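Local coordinates for Bse634I restriction endonuclease (Geobacillus stearothermophilus, PDB 1KNV), which probably cleaves double-stranded DNA at specific sites as a metal-dependent type II restriction endonuclease of the PD-(D/E)XK clan, at residues 82-87 and 101-106; 88-93 and 285-290. All coordinates share one frame; numbering follows the deposited sequence.

Contact 1: residues 82-87 and 101-106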
# COMPACT_ATOMS: atom_id res chain seq x y z
N MET B 82 -19.56 35.08 13.31
CA MET B 82 -19.21 35.84 12.11
C MET B 82 -18.86 34.93 10.94
O MET B 82 -19.33 35.13 9.81
CB MET B 82 -18.05 36.78 12.41
CG MET B 82 -18.46 37.94 13.30
SD MET B 82 -17.11 39.00 13.79
CE MET B 82 -18.01 40.17 14.84
N ILE B 83 -18.02 33.93 11.21
CA ILE B 83 -17.62 32.96 10.21
C ILE B 83 -18.87 32.25 9.68
O ILE B 83 -19.11 32.19 8.47
CB ILE B 83 -16.65 31.92 10.82
CG1 ILE B 83 -15.28 32.56 11.03
CG2 ILE B 83 -16.50 30.71 9.91
CD1 ILE B 83 -14.66 33.08 9.75
N ALA B 84 -19.68 31.72 10.60
CA ALA B 84 -20.90 31.01 10.23
C ALA B 84 -21.85 31.84 9.37
O ALA B 84 -22.35 31.35 8.36
CB ALA B 84 -21.62 30.53 11.49
N ILE B 85 -22.10 33.08 9.77
CA ILE B 85 -23.01 33.95 9.02
C ILE B 85 -22.47 34.27 7.63
O ILE B 85 -23.19 34.19 6.63
CB ILE B 85 -23.25 35.29 9.77
CG1 ILE B 85 -23.95 35.01 11.10
CG2 ILE B 85 -24.07 36.25 8.92
CD1 ILE B 85 -25.28 34.34 10.95
N GLN B 86 -21.19 34.62 7.56
CA GLN B 86 -20.58 34.96 6.29
C GLN B 86 -20.70 33.75 5.37
O GLN B 86 -21.13 33.88 4.23
CB GLN B 86 -19.12 35.36 6.49
CG GLN B 86 -18.46 36.00 5.26
CD GLN B 86 -19.04 37.37 4.88
OE1 GLN B 86 -18.76 37.89 3.80
NE2 GLN B 86 -19.84 37.96 5.76
N SER B 87 -20.33 32.58 5.87
CA SER B 87 -20.40 31.35 5.07
C SER B 87 -21.80 31.08 4.56
O SER B 87 -21.98 30.66 3.42
CB SER B 87 -19.92 30.14 5.88
OG SER B 87 -18.56 30.29 6.23
N ILE B 101 -21.65 25.00 3.73
CA ILE B 101 -20.44 25.42 4.42
C ILE B 101 -20.92 25.55 5.87
O ILE B 101 -21.55 26.53 6.25
CB ILE B 101 -19.95 26.76 3.86
CG1 ILE B 101 -19.73 26.61 2.36
CG2 ILE B 101 -18.67 27.18 4.54
CD1 ILE B 101 -19.60 27.89 1.62
N ILE B 102 -20.62 24.53 6.67
CA ILE B 102 -21.07 24.46 8.05
C ILE B 102 -20.07 24.79 9.15
O ILE B 102 -18.94 24.29 9.15
CB ILE B 102 -21.62 23.06 8.35
CG1 ILE B 102 -22.69 22.71 7.32
CG2 ILE B 102 -22.15 23.00 9.77
CD1 ILE B 102 -23.12 21.26 7.38
N LYS B 103 -20.51 25.60 10.10
CA LYS B 103 -19.67 25.98 11.23
C LYS B 103 -19.79 24.87 12.27
O LYS B 103 -20.85 24.64 12.82
CB LYS B 103 -20.15 27.30 11.82
CG LYS B 103 -19.02 28.16 12.34
CD LYS B 103 -18.33 27.46 13.46
CE LYS B 103 -16.95 28.01 13.71
NZ LYS B 103 -16.32 27.17 14.76
N MET B 104 -18.68 24.18 12.54
CA MET B 104 -18.69 23.08 13.49
C MET B 104 -18.22 23.44 14.89
O MET B 104 -17.30 24.23 15.06
CB MET B 104 -17.83 21.93 12.97
CG MET B 104 -18.30 21.33 11.66
SD MET B 104 -19.93 20.62 11.79
CE MET B 104 -19.65 19.37 12.99
N PRO B 105 -18.86 22.85 15.92
CA PRO B 105 -18.53 23.07 17.33
C PRO B 105 -17.34 22.16 17.63
O PRO B 105 -16.78 21.56 16.70
CB PRO B 105 -19.78 22.62 18.04
CG PRO B 105 -20.19 21.44 17.22
CD PRO B 105 -20.01 21.93 15.80
N ASN B 106 -16.94 22.04 18.89
CA ASN B 106 -15.81 21.17 19.20
C ASN B 106 -16.27 19.70 19.17
O ASN B 106 -17.45 19.41 19.34
CB ASN B 106 -15.23 21.50 20.57
CG ASN B 106 -15.85 20.69 21.67
OD1 ASN B 106 -17.06 20.78 21.92
ND2 ASN B 106 -15.04 19.87 22.34
O HOH W 1 -23.24 28.68 7.66

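Contact 2: residues 88-93 and 285-290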
# COMPACT_ATOMS: atom_id res chain seq x y z
N TRP B 88 -22.79 31.30 5.42
CA TRP B 88 -24.18 31.08 5.05
C TRP B 88 -24.57 32.01 3.90
O TRP B 88 -25.21 31.56 2.94
CB TRP B 88 -25.10 31.30 6.27
CG TRP B 88 -26.57 31.27 5.96
CD1 TRP B 88 -27.27 32.16 5.19
CD2 TRP B 88 -27.52 30.32 6.44
NE1 TRP B 88 -28.60 31.82 5.16
CE2 TRP B 88 -28.78 30.70 5.92
CE3 TRP B 88 -27.44 29.19 7.26
CZ2 TRP B 88 -29.95 29.98 6.19
CZ3 TRP B 88 -28.60 28.48 7.53
CH2 TRP B 88 -29.84 28.87 7.00
N ASN B 89 -24.19 33.28 3.98
CA ASN B 89 -24.52 34.22 2.91
C ASN B 89 -23.67 33.99 1.65
O ASN B 89 -24.08 34.33 0.54
CB ASN B 89 -24.35 35.67 3.39
CG ASN B 89 -25.42 36.08 4.39
OD1 ASN B 89 -26.55 35.60 4.34
ND2 ASN B 89 -25.07 36.99 5.29
N TYR B 90 -22.48 33.40 1.82
CA TYR B 90 -21.59 33.11 0.70
C TYR B 90 -22.20 32.12 -0.28
O TYR B 90 -22.19 32.35 -1.48
CB TYR B 90 -20.25 32.56 1.20
CG TYR B 90 -19.34 32.03 0.10
CD1 TYR B 90 -18.40 32.85 -0.52
CD2 TYR B 90 -19.44 30.71 -0.32
CE1 TYR B 90 -17.58 32.36 -1.55
CE2 TYR B 90 -18.63 30.22 -1.34
CZ TYR B 90 -17.70 31.04 -1.95
OH TYR B 90 -16.92 30.53 -2.96
N ARG B 91 -22.71 31.00 0.23
CA ARG B 91 -23.27 30.02 -0.69
C ARG B 91 -24.53 30.56 -1.33
O ARG B 91 -24.92 30.11 -2.42
CB ARG B 91 -23.56 28.68 0.01
CG ARG B 91 -24.61 28.73 1.09
CD ARG B 91 -25.11 27.31 1.41
NE ARG B 91 -25.89 26.72 0.32
CZ ARG B 91 -27.13 27.08 -0.01
NH1 ARG B 91 -27.75 28.04 0.67
NH2 ARG B 91 -27.76 26.47 -1.00
N VAL B 92 -25.16 31.52 -0.68
CA VAL B 92 -26.37 32.11 -1.24
C VAL B 92 -26.02 33.06 -2.37
O VAL B 92 -26.51 32.89 -3.48
CB VAL B 92 -27.18 32.88 -0.18
CG1 VAL B 92 -28.26 33.70 -0.87
CG2 VAL B 92 -27.83 31.91 0.78
N LYS B 93 -25.15 34.03 -2.12
CA LYS B 93 -24.80 34.98 -3.17
C LYS B 93 -24.00 34.37 -4.32
O LYS B 93 -24.01 34.89 -5.44
CB LYS B 93 -24.06 36.19 -2.60
CG LYS B 93 -22.67 35.93 -2.07
CD LYS B 93 -22.16 37.19 -1.43
CE LYS B 93 -20.75 37.02 -0.96
NZ LYS B 93 -20.35 38.19 -0.13
N LYS B 285 -13.06 35.13 -0.21
CA LYS B 285 -11.92 34.79 -1.05
C LYS B 285 -11.39 33.40 -0.70
O LYS B 285 -11.06 32.61 -1.58
CB LYS B 285 -10.81 35.84 -0.89
CG LYS B 285 -11.15 37.22 -1.43
CD LYS B 285 -9.95 38.15 -1.28
CE LYS B 285 -10.21 39.54 -1.84
NZ LYS B 285 -9.02 40.42 -1.62
N MET B 286 -11.31 33.10 0.59
CA MET B 286 -10.84 31.80 1.04
C MET B 286 -11.76 30.70 0.51
O MET B 286 -11.30 29.71 -0.03
CB MET B 286 -10.84 31.73 2.56
CG MET B 286 -10.71 30.32 3.09
SD MET B 286 -10.68 30.26 4.85
CE MET B 286 -12.37 30.56 5.25
N LEU B 287 -13.07 30.90 0.68
CA LEU B 287 -14.04 29.91 0.23
C LEU B 287 -14.00 29.77 -1.27
O LEU B 287 -14.23 28.69 -1.79
CB LEU B 287 -15.43 30.31 0.69
CG LEU B 287 -15.60 30.23 2.21
CD1 LEU B 287 -16.96 30.78 2.63
CD2 LEU B 287 -15.42 28.77 2.65
N ASP B 288 -13.72 30.86 -1.97
CA ASP B 288 -13.64 30.79 -3.42
C ASP B 288 -12.53 29.85 -3.82
O ASP B 288 -12.70 29.03 -4.71
CB ASP B 288 -13.38 32.16 -4.04
CG ASP B 288 -14.64 32.99 -4.17
OD1 ASP B 288 -15.74 32.41 -4.23
OD2 ASP B 288 -14.52 34.24 -4.22
N GLN B 289 -11.38 29.97 -3.15
CA GLN B 289 -10.25 29.12 -3.49
C GLN B 289 -10.48 27.67 -3.10
O GLN B 289 -9.96 26.76 -3.73
CB GLN B 289 -8.97 29.59 -2.81
CG GLN B 289 -7.77 28.78 -3.29
CD GLN B 289 -6.47 29.12 -2.57
OE1 GLN B 289 -6.10 30.29 -2.45
NE2 GLN B 289 -5.77 28.08 -2.10
N ILE B 290 -11.28 27.48 -2.06
CA ILE B 290 -11.58 26.15 -1.57
C ILE B 290 -12.60 25.42 -2.44
O ILE B 290 -12.39 24.28 -2.81
CB ILE B 290 -12.08 26.20 -0.12
CG1 ILE B 290 -10.95 26.62 0.80
CG2 ILE B 290 -12.62 24.86 0.29
CD1 ILE B 290 -11.33 26.66 2.25

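Contact 1: residues 82-87 and 101-106
S87 and I101, like A84 and K103, meet without any ring or planar side chain between them, and the flat groups that matter here are two peptide carbonyls. Above the plane of the I83 carbonyl stands S87 OG, 43° out of it and 3.0 Å from I83 O; the same oxygen also takes the backbone N-H of S87, so two donors from one residue grip it. With OG beside its own backbone N (chi1 -64°), the serine turns back on its helix and satisfies its buried hydroxyl there. The M104 carbonyl receives K103 NZ, 3.1 Å from M104 O and tilted from its plane.

Across the interface the touching is carbon on carbon. S87 CB presses on the CG2 branch of I101 at 3.5 Å, a tight fit, while A84 CB lies 3.6 Å from K103 CB and equally close to K103 CG, which also reaches I83 CG2 at 4.3 Å. Beyond that the lysine bends at chi2 (-62°) and carries its amine away from the helix toward M104 O. Shortening K103 to an alanine would probably leave M104 O without this donor and, with CG gone, open a gap beside A84 and I83. A water donates to both A84 O, 2.9 Å away, and I101 O, 3.1 Å away, bridging backbones that share no direct hydrogen bond.

The side chains of K103 and I83 come close to those of D146 and L197, residues seen to bind calcium in this protein, though none is bound to this chain here. Apolar contact thus carries the helix-strand interface, while serine hydroxyl and lysine amine each bond within their own segment.

Contact 2: residues 88-93 and 285-290
Y90 reaches across from one helix to the other and meets L287 and D288 in two different ways. One face of its ring takes L287 CB in a CH-pi contact, 3.7 Å from the ring centroid and over the face, displaced toward the rim; L287 CD1 lies 3.7 Å from Y90 CG, nearer the root of the ring. At the ring edge the phenol donates to the carboxylate, with Y90 OH 2.6 Å from D288 OD1. The oxygen is met on its anti side, 30° out of the carboxylate plane, and the ring is turned 52° against that plane. Extension of CG away from the backbone N (chi1 171°) sends the tyrosine across to the neighbouring helix.

In the second shell, D288 OD2 forms a salt bridge with R94, which probably helps to fix the carboxylate for the phenol, and K93 pairs with D284. L96 packs against the ring, and M286 and I290 settle on F275. The C-terminal helix 281-291 is thereby joined to the end of helix 68-93 beside strand 99-103, an instance of two helices packed together over an alpha/beta nuclease core of the PD-(D/E)XK type.

Contact 1 and contact 2 take their first segments, 82-87 and 88-93, from consecutive stretches of one helix, 68-93; their centres are 11 Å apart. Their segments alternate along the chain, 82-87, 88-93, 101-106 and 285-290, so a short helix-to-strand connection and a link across some 190 residues share the same support. They also touch: I101 CD1 sits 3.4 Å from Y90 CD2, and L287 CD1 approaches both I101 and S87. Helix 68-93 thus packs on strand 99-103, at one margin of the mixed five-stranded sheet, and on helix 281-291, which follows strand 273-276 at the other. The pair illustrates how a single core helix can tie early and late parts of a nuclease fold together.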